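Local coordinates for variant surface glycoprotein MITat 1.13 (Trypanosoma brucei, PDB 6Z8H), which probably forms, with many copies of itself, the dense coat on the parasite surface through whose antigenic variation the trypanosome evades the host immune response, at residues 197-202 / 222-227; 346-351 / 359-364. One frame throughout, in Å; residues are numbered along the deposited sequence.

Contact 1: residues 197-202 / 222-227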
ATOM      1  N   LEU A 197     -36.909  -9.557  -9.367  1.00 28.61           N
ATOM      2  CA  LEU A 197     -37.438 -10.451 -10.375  1.00 29.81           C
ATOM      3  C   LEU A 197     -38.419  -9.622 -11.194  1.00 30.65           C
ATOM      4  O   LEU A 197     -39.460  -9.199 -10.667  1.00 31.27           O
ATOM      5  CB  LEU A 197     -38.131 -11.618  -9.691  1.00 31.64           C
ATOM      6  CG  LEU A 197     -39.008 -12.483 -10.592  1.00 35.26           C
ATOM      7  CD1 LEU A 197     -38.244 -13.020 -11.794  1.00 36.89           C
ATOM      8  CD2 LEU A 197     -39.614 -13.624  -9.777  1.00 35.94           C
ATOM      9  N   ASP A 198     -38.008  -9.247 -12.410  1.00 30.59           N
ATOM     10  CA  ASP A 198     -38.860  -8.514 -13.347  1.00 30.52           C
ATOM     11  C   ASP A 198     -39.638  -9.510 -14.194  1.00 30.81           C
ATOM     12  O   ASP A 198     -39.091 -10.513 -14.667  1.00 31.98           O
ATOM     13  CB  ASP A 198     -38.035  -7.609 -14.268  1.00 32.87           C
ATOM     14  CG  ASP A 198     -37.381  -6.453 -13.528  1.00 34.73           C
ATOM     15  OD1 ASP A 198     -37.994  -5.904 -12.573  1.00 36.47           O
ATOM     16  OD2 ASP A 198     -36.253  -6.095 -13.925  1.00 35.78           O
ATOM     17  N   ALA A 199     -40.937  -9.245 -14.376  1.00 31.17           N
ATOM     18  CA  ALA A 199     -41.792 -10.174 -15.099  1.00 32.45           C
ATOM     19  C   ALA A 199     -42.675  -9.423 -16.075  1.00 33.08           C
ATOM     20  O   ALA A 199     -43.119  -8.305 -15.798  1.00 34.47           O
ATOM     21  CB  ALA A 199     -42.640 -10.991 -14.127  1.00 33.14           C
ATOM     22  N   THR A 200     -42.860 -10.033 -17.245  1.00 33.80           N
ATOM     23  CA  THR A 200     -43.802  -9.562 -18.265  1.00 33.29           C
ATOM     24  C   THR A 200     -44.496 -10.774 -18.870  1.00 32.94           C
ATOM     25  O   THR A 200     -43.821 -11.722 -19.288  1.00 34.20           O
ATOM     26  CB  THR A 200     -43.071  -8.825 -19.402  1.00 34.95           C
ATOM     27  OG1 THR A 200     -42.156  -7.857 -18.843  1.00 36.26           O
ATOM     28  CG2 THR A 200     -44.040  -8.150 -20.353  1.00 36.01           C
ATOM     29  N   CYS A 201     -45.833 -10.737 -18.931  1.00 35.47           N
ATOM     30  CA  CYS A 201     -46.622 -11.795 -19.551  1.00 38.39           C
ATOM     31  C   CYS A 201     -47.612 -11.208 -20.541  1.00 38.99           C
ATOM     32  O   CYS A 201     -48.080 -10.067 -20.446  1.00 40.66           O
ATOM     33  CB  CYS A 201     -47.289 -12.691 -18.504  1.00 41.51           C
ATOM     34  SG  CYS A 201     -48.141 -14.190 -19.138  1.00 46.09           S
ATOM     35  N   ALA A 202     -47.891 -11.990 -21.536  1.00 39.74           N
ATOM     36  CA  ALA A 202     -48.815 -11.466 -22.524  1.00 38.04           C
ATOM     37  C   ALA A 202     -49.417 -12.672 -23.188  1.00 39.44           C
ATOM     38  O   ALA A 202     -48.683 -13.423 -23.826  1.00 41.14           O
ATOM     39  CB  ALA A 202     -48.072 -10.612 -23.538  1.00 40.27           C
ATOM     40  N   LEU A 222     -43.735 -14.724 -22.307  1.00 34.20           N
ATOM     41  CA  LEU A 222     -43.432 -14.713 -20.879  1.00 33.07           C
ATOM     42  C   LEU A 222     -41.970 -14.342 -20.736  1.00 30.73           C
ATOM     43  O   LEU A 222     -41.116 -15.052 -21.267  1.00 31.61           O
ATOM     44  CB  LEU A 222     -43.648 -16.092 -20.260  1.00 32.65           C
ATOM     45  CG  LEU A 222     -43.354 -16.350 -18.778  1.00 34.75           C
ATOM     46  CD1 LEU A 222     -44.149 -15.461 -17.869  1.00 34.90           C
ATOM     47  CD2 LEU A 222     -43.665 -17.826 -18.480  1.00 35.76           C
ATOM     48  N   THR A 223     -41.701 -13.236 -20.052  1.00 31.32           N
ATOM     49  CA  THR A 223     -40.339 -12.697 -19.935  1.00 31.23           C
ATOM     50  C   THR A 223     -40.008 -12.561 -18.454  1.00 28.98           C
ATOM     51  O   THR A 223     -40.771 -11.964 -17.724  1.00 30.12           O
ATOM     52  CB  THR A 223     -40.118 -11.336 -20.577  1.00 32.46           C
ATOM     53  OG1 THR A 223     -40.702 -11.317 -21.874  1.00 35.30           O
ATOM     54  CG2 THR A 223     -38.656 -10.968 -20.659  1.00 31.81           C
ATOM     55  N   LEU A 224     -38.928 -13.184 -18.017  1.00 27.96           N
ATOM     56  CA  LEU A 224     -38.424 -13.073 -16.652  1.00 27.14           C
ATOM     57  C   LEU A 224     -36.985 -12.575 -16.680  1.00 27.11           C
ATOM     58  O   LEU A 224     -36.160 -13.121 -17.410  1.00 28.34           O
ATOM     59  CB  LEU A 224     -38.509 -14.422 -15.948  1.00 29.16           C
ATOM     60  CG  LEU A 224     -39.906 -15.057 -16.017  1.00 30.33           C
ATOM     61  CD1 LEU A 224     -39.916 -16.415 -15.368  1.00 31.68           C
ATOM     62  CD2 LEU A 224     -40.892 -14.151 -15.328  1.00 31.55           C
ATOM     63  N   GLY A 225     -36.718 -11.498 -15.933  1.00 26.00           N
ATOM     64  CA  GLY A 225     -35.411 -10.884 -15.914  1.00 24.67           C
ATOM     65  C   GLY A 225     -34.987 -10.574 -14.492  1.00 22.56           C
ATOM     66  O   GLY A 225     -35.775 -10.631 -13.537  1.00 22.90           O
ATOM     67  N   LEU A 226     -33.706 -10.239 -14.369  1.00 23.32           N
ATOM     68  CA  LEU A 226     -33.102  -9.881 -13.091  1.00 23.24           C
ATOM     69  C   LEU A 226     -32.446  -8.510 -13.186  1.00 23.49           C
ATOM     70  O   LEU A 226     -31.611  -8.267 -14.064  1.00 23.35           O
ATOM     71  CB  LEU A 226     -32.062 -10.926 -12.689  1.00 22.66           C
ATOM     72  CG  LEU A 226     -31.210 -10.619 -11.452  1.00 22.19           C
ATOM     73  CD1 LEU A 226     -32.092 -10.420 -10.258  1.00 23.98           C
ATOM     74  CD2 LEU A 226     -30.230 -11.763 -11.223  1.00 22.04           C
ATOM     75  N   THR A 227     -32.880  -7.607 -12.332  1.00 24.48           N
ATOM     76  CA  THR A 227     -32.228  -6.306 -12.196  1.00 25.16           C
ATOM     77  C   THR A 227     -31.890  -6.074 -10.731  1.00 25.72           C
ATOM     78  O   THR A 227     -32.234  -6.865  -9.850  1.00 25.83           O
ATOM     79  CB  THR A 227     -33.081  -5.152 -12.746  1.00 27.11           C
ATOM     80  OG1 THR A 227     -34.377  -5.242 -12.149  1.00 28.33           O
ATOM     81  CG2 THR A 227     -33.148  -5.193 -14.261  1.00 27.97           C
TER
HETATM   82  O   HOH W   1     -39.909  -9.106 -17.550  1.00 24.95           O
HETATM   83  O   HOH W   2     -43.317 -10.913 -22.255  1.00 29.89           O
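Asp-198 and Gly-225 face each other as a hydrogen-bonded pair of two antiparallel strands, and Thr-200 with Thr-223 forms the next such pair. Four backbone bonds join them. Asp-198 N gives its hydrogen to Gly-225 O at 2.9 Å, and Thr-223 N reaches Thr-200 O at 2.7 Å. Between these pairs the CA hydrogens take part as well: Leu-224 CA sits 3.3 Å from Asp-198 O, and Ala-199 CA is equally close to Thr-223 O.

The polar side chains share one face. Asp-198 carries its CG beside the backbone N (chi1 -68°), which lifts the carboxylate off the sheet to where Thr-227 of the partner strand can meet it; there Thr-227 OG1 donates to Asp-198 OD2 at 2.7 Å, meeting the oxygen on its syn side but 31° out of the carboxylate plane. Two waters extend the bonding around the threonine pair. One links Thr-200 OG1 to Thr-223 O; the other is held by Thr-223 OG1 and gives a weak bond to Thr-200 O. Thr-200 CB and Thr-223 CB touch directly, 4.1 Å apart.

Apolar groups occupy the other face. Leu-224 lays its CD2 branch against Ala-199 CB at 3.8 Å, and Leu-222 CD1 packs more loosely on Cys-201 CB, whose sulfur is tied to Cys-211 in a disulfide.

These are inner strands of an antiparallel sheet: 194-202 pairs on its other edge with strand 247-253, and 221-229 is flanked by 135-139. The leucine face is turned to the second subunit of the dimer, where Leu-224 meets Leu-224 of the second subunit and Leu-222 packs on Ile-138 of that same chain.

Contact 2: residues 346-351 / 359-364; sequences STRIPK and TDTIDK
Arg-348 leans across strand 359-361, and its side chain meets Asp-360, Thr-361 and Thr-359. Arg-348 CB starts 3.9 Å from Asp-360 O, a carbonyl already engaged by Ile-349 N. Beyond CG and CD the chain bends at chi3 (68°), which brings the guanidinium back over the partner strand. Arg-348 NE lies 3.6 Å from Thr-359 OG1. The guanidinium plane lies above Asp-360 CA, which sits under one face toward the rim. Arg-348 NH1 passes Thr-361 CG2 at 4.0 Å, while Arg-348 NH2 at the tip donates to Thr-359 OG1 at 3.1 Å, close to the guanidinium plane. The carboxylate of Asp-360 is near in charge only, since OD1 lies well out of that plane and instead accepts from Thr-361 N.

The frame for all this is a two-stranded antiparallel beta hairpin, in which Ile-349 and Asp-360 are the hydrogen-bonded pair: Ile-349 N to Asp-360 O is 2.7 Å, and Asp-360 N returns a longer bond to Ile-349 O. Past the strands, Ile-362 N continues the pairing to Thr-347 O at 2.9 Å. Thr-361 then turns the chain through an ST motif, its OG1 accepting from Lys-364 N. On the buried side Ile-349 CG2 meets Ile-362 CG1 at 3.8 Å, the two side chains lying roughly perpendicular, with Ala-75 of helix 34-75 and Trp-371 of helix 368-383 packed against Ile-349.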
ATOM      1  N   SER A 346      30.173  23.146  -1.310  1.00 30.97           N
ATOM      2  CA  SER A 346      31.493  23.361  -1.888  1.00 31.52           C
ATOM      3  C   SER A 346      32.616  23.007  -0.920  1.00 30.48           C
ATOM      4  O   SER A 346      33.795  23.130  -1.268  1.00 30.52           O
ATOM      5  CB  SER A 346      31.649  24.824  -2.310  1.00 33.82           C
ATOM      6  OG  SER A 346      31.741  25.663  -1.179  1.00 36.07           O
ATOM      7  N   THR A 347      32.287  22.610   0.301  1.00 28.87           N
ATOM      8  CA  THR A 347      33.313  22.221   1.256  1.00 28.62           C
ATOM      9  C   THR A 347      34.106  21.031   0.718  1.00 28.84           C
ATOM     10  O   THR A 347      33.530  20.026   0.308  1.00 28.06           O
ATOM     11  CB  THR A 347      32.656  21.845   2.580  1.00 29.47           C
ATOM     12  OG1 THR A 347      31.888  22.944   3.077  1.00 32.77           O
ATOM     13  CG2 THR A 347      33.705  21.501   3.613  1.00 28.80           C
ATOM     14  N   ARG A 348      35.431  21.155   0.710  1.00 30.30           N
ATOM     15  CA  ARG A 348      36.304  20.099   0.214  1.00 30.99           C
ATOM     16  C   ARG A 348      36.545  19.066   1.309  1.00 29.93           C
ATOM     17  O   ARG A 348      36.715  19.407   2.485  1.00 29.71           O
ATOM     18  CB  ARG A 348      37.624  20.695  -0.287  1.00 33.60           C
ATOM     19  CG  ARG A 348      37.435  21.686  -1.431  1.00 36.67           C
ATOM     20  CD  ARG A 348      38.757  22.080  -2.085  1.00 39.83           C
ATOM     21  NE  ARG A 348      39.360  20.956  -2.800  1.00 42.55           N
ATOM     22  CZ  ARG A 348      39.007  20.559  -4.022  1.00 44.39           C
ATOM     23  NH1 ARG A 348      38.052  21.197  -4.693  1.00 45.56           N
ATOM     24  NH2 ARG A 348      39.608  19.518  -4.582  1.00 44.59           N
ATOM     25  N   ILE A 349      36.514  17.799   0.914  1.00 27.69           N
ATOM     26  CA  ILE A 349      36.600  16.660   1.829  1.00 27.53           C
ATOM     27  C   ILE A 349      37.495  15.607   1.205  1.00 26.42           C
ATOM     28  O   ILE A 349      37.722  15.611  -0.011  1.00 27.97           O
ATOM     29  CB  ILE A 349      35.219  16.048   2.127  1.00 26.59           C
ATOM     30  CG1 ILE A 349      34.509  15.640   0.834  1.00 26.25           C
ATOM     31  CG2 ILE A 349      34.360  17.050   2.909  1.00 27.54           C
ATOM     32  CD1 ILE A 349      33.250  14.807   1.061  1.00 25.93           C
ATOM     33  N   PRO A 350      38.032  14.698   2.020  1.00 27.29           N
ATOM     34  CA  PRO A 350      38.885  13.630   1.475  1.00 28.40           C
ATOM     35  C   PRO A 350      38.105  12.667   0.592  1.00 28.70           C
ATOM     36  O   PRO A 350      36.936  12.371   0.846  1.00 28.65           O
ATOM     37  CB  PRO A 350      39.416  12.909   2.723  1.00 27.52           C
ATOM     38  CG  PRO A 350      39.124  13.786   3.853  1.00 28.16           C
ATOM     39  CD  PRO A 350      37.960  14.672   3.486  1.00 27.04           C
ATOM     40  N   LYS A 351      38.802  12.123  -0.413  1.00 30.03           N
ATOM     41  CA  LYS A 351      38.275  11.130  -1.348  1.00 31.41           C
ATOM     42  C   LYS A 351      39.281   9.994  -1.509  1.00 29.87           C
ATOM     43  O   LYS A 351      40.474  10.242  -1.722  1.00 29.77           O
ATOM     44  CB  LYS A 351      38.050  11.783  -2.718  1.00 32.56           C
ATOM     45  CG  LYS A 351      37.514  10.843  -3.781  1.00 36.55           C
ATOM     46  CD  LYS A 351      37.335  11.526  -5.136  1.00 39.50           C
ATOM     47  CE  LYS A 351      38.630  11.609  -5.927  1.00 41.68           C
ATOM     48  NZ  LYS A 351      38.364  11.975  -7.355  1.00 43.26           N
ATOM     49  N   THR A 359      41.067  14.969  -2.901  1.00 35.50           N
ATOM     50  CA  THR A 359      40.018  15.782  -2.309  1.00 36.12           C
ATOM     51  C   THR A 359      39.045  16.237  -3.385  1.00 35.90           C
ATOM     52  O   THR A 359      39.396  16.353  -4.559  1.00 37.59           O
ATOM     53  CB  THR A 359      40.568  17.026  -1.585  1.00 38.77           C
ATOM     54  OG1 THR A 359      41.219  17.876  -2.531  1.00 40.81           O
ATOM     55  CG2 THR A 359      41.541  16.622  -0.475  1.00 38.64           C
ATOM     56  N   ASP A 360      37.809  16.483  -2.968  1.00 34.47           N
ATOM     57  CA  ASP A 360      36.809  17.105  -3.823  1.00 34.75           C
ATOM     58  C   ASP A 360      35.701  17.649  -2.926  1.00 33.08           C
ATOM     59  O   ASP A 360      35.754  17.538  -1.698  1.00 32.46           O
ATOM     60  CB  ASP A 360      36.287  16.112  -4.865  1.00 38.24           C
ATOM     61  CG  ASP A 360      35.901  16.787  -6.177  1.00 41.78           C
ATOM     62  OD1 ASP A 360      35.582  17.999  -6.172  1.00 42.50           O
ATOM     63  OD2 ASP A 360      35.921  16.103  -7.220  1.00 44.11           O
ATOM     64  N   THR A 361      34.687  18.242  -3.542  1.00 33.33           N
ATOM     65  CA  THR A 361      33.652  18.895  -2.759  1.00 32.48           C
ATOM     66  C   THR A 361      32.576  17.896  -2.360  1.00 29.97           C
ATOM     67  O   THR A 361      32.401  16.853  -2.990  1.00 29.47           O
ATOM     68  CB  THR A 361      33.008  20.035  -3.545  1.00 34.17           C
ATOM     69  OG1 THR A 361      32.157  19.484  -4.561  1.00 34.74           O
ATOM     70  CG2 THR A 361      34.069  20.918  -4.178  1.00 35.12           C
ATOM     71  N   ILE A 362      31.852  18.241  -1.292  1.00 28.60           N
ATOM     72  CA  ILE A 362      30.696  17.462  -0.857  1.00 28.16           C
ATOM     73  C   ILE A 362      29.725  17.266  -2.010  1.00 28.98           C
ATOM     74  O   ILE A 362      29.194  16.167  -2.218  1.00 28.84           O
ATOM     75  CB  ILE A 362      30.023  18.153   0.348  1.00 27.67           C
ATOM     76  CG1 ILE A 362      30.870  17.930   1.617  1.00 28.59           C
ATOM     77  CG2 ILE A 362      28.594  17.665   0.522  1.00 29.09           C
ATOM     78  CD1 ILE A 362      30.332  18.639   2.829  1.00 28.87           C
ATOM     79  N   ASP A 363      29.469  18.329  -2.775  1.00 31.21           N
ATOM     80  CA  ASP A 363      28.479  18.233  -3.841  1.00 33.07           C
ATOM     81  C   ASP A 363      28.950  17.352  -4.993  1.00 33.66           C
ATOM     82  O   ASP A 363      28.118  16.748  -5.676  1.00 35.16           O
ATOM     83  CB  ASP A 363      28.105  19.627  -4.337  1.00 35.63           C
ATOM     84  CG  ASP A 363      27.026  20.278  -3.481  1.00 37.77           C
ATOM     85  OD1 ASP A 363      26.515  19.616  -2.547  1.00 37.73           O
ATOM     86  OD2 ASP A 363      26.688  21.445  -3.739  1.00 38.47           O
ATOM     87  N   LYS A 364      30.261  17.235  -5.219  1.00 33.83           N
ATOM     88  CA  LYS A 364      30.746  16.314  -6.245  1.00 35.74           C
ATOM     89  C   LYS A 364      30.756  14.876  -5.731  1.00 34.41           C
ATOM     90  O   LYS A 364      30.372  13.946  -6.452  1.00 36.80           O
ATOM     91  CB  LYS A 364      32.131  16.750  -6.729  1.00 38.21           C
ATOM     92  CG  LYS A 364      32.121  18.054  -7.520  1.00 41.48           C
ATOM     93  CD  LYS A 364      32.425  17.830  -8.997  1.00 44.11           C
ATOM     94  CE  LYS A 364      31.836  18.929  -9.870  1.00 45.37           C
ATOM     95  NZ  LYS A 364      31.130  18.356 -11.056  1.00 46.22           N
TER

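How the contacts relate
Contacts 1 and 2 lie on opposite sides of the centre of an elongated chain, their own centres about 81 Å apart and their nearest atoms about 64 Å apart. Both segments of contact 1 come before those of contact 2 along the chain, and no direct touch couples them. Both use antiparallel pairing, yet to different ends: strands 197-202 and 222-227 belong to a five-stranded sheet that packs on the second subunit, whereas the strands within 346-351 and 359-364 make a small hairpin set against helices of its own chain, with no other chain of the assembly touching it. Long helices such as 34-75 and 78-129 form the elongated body of the molecule.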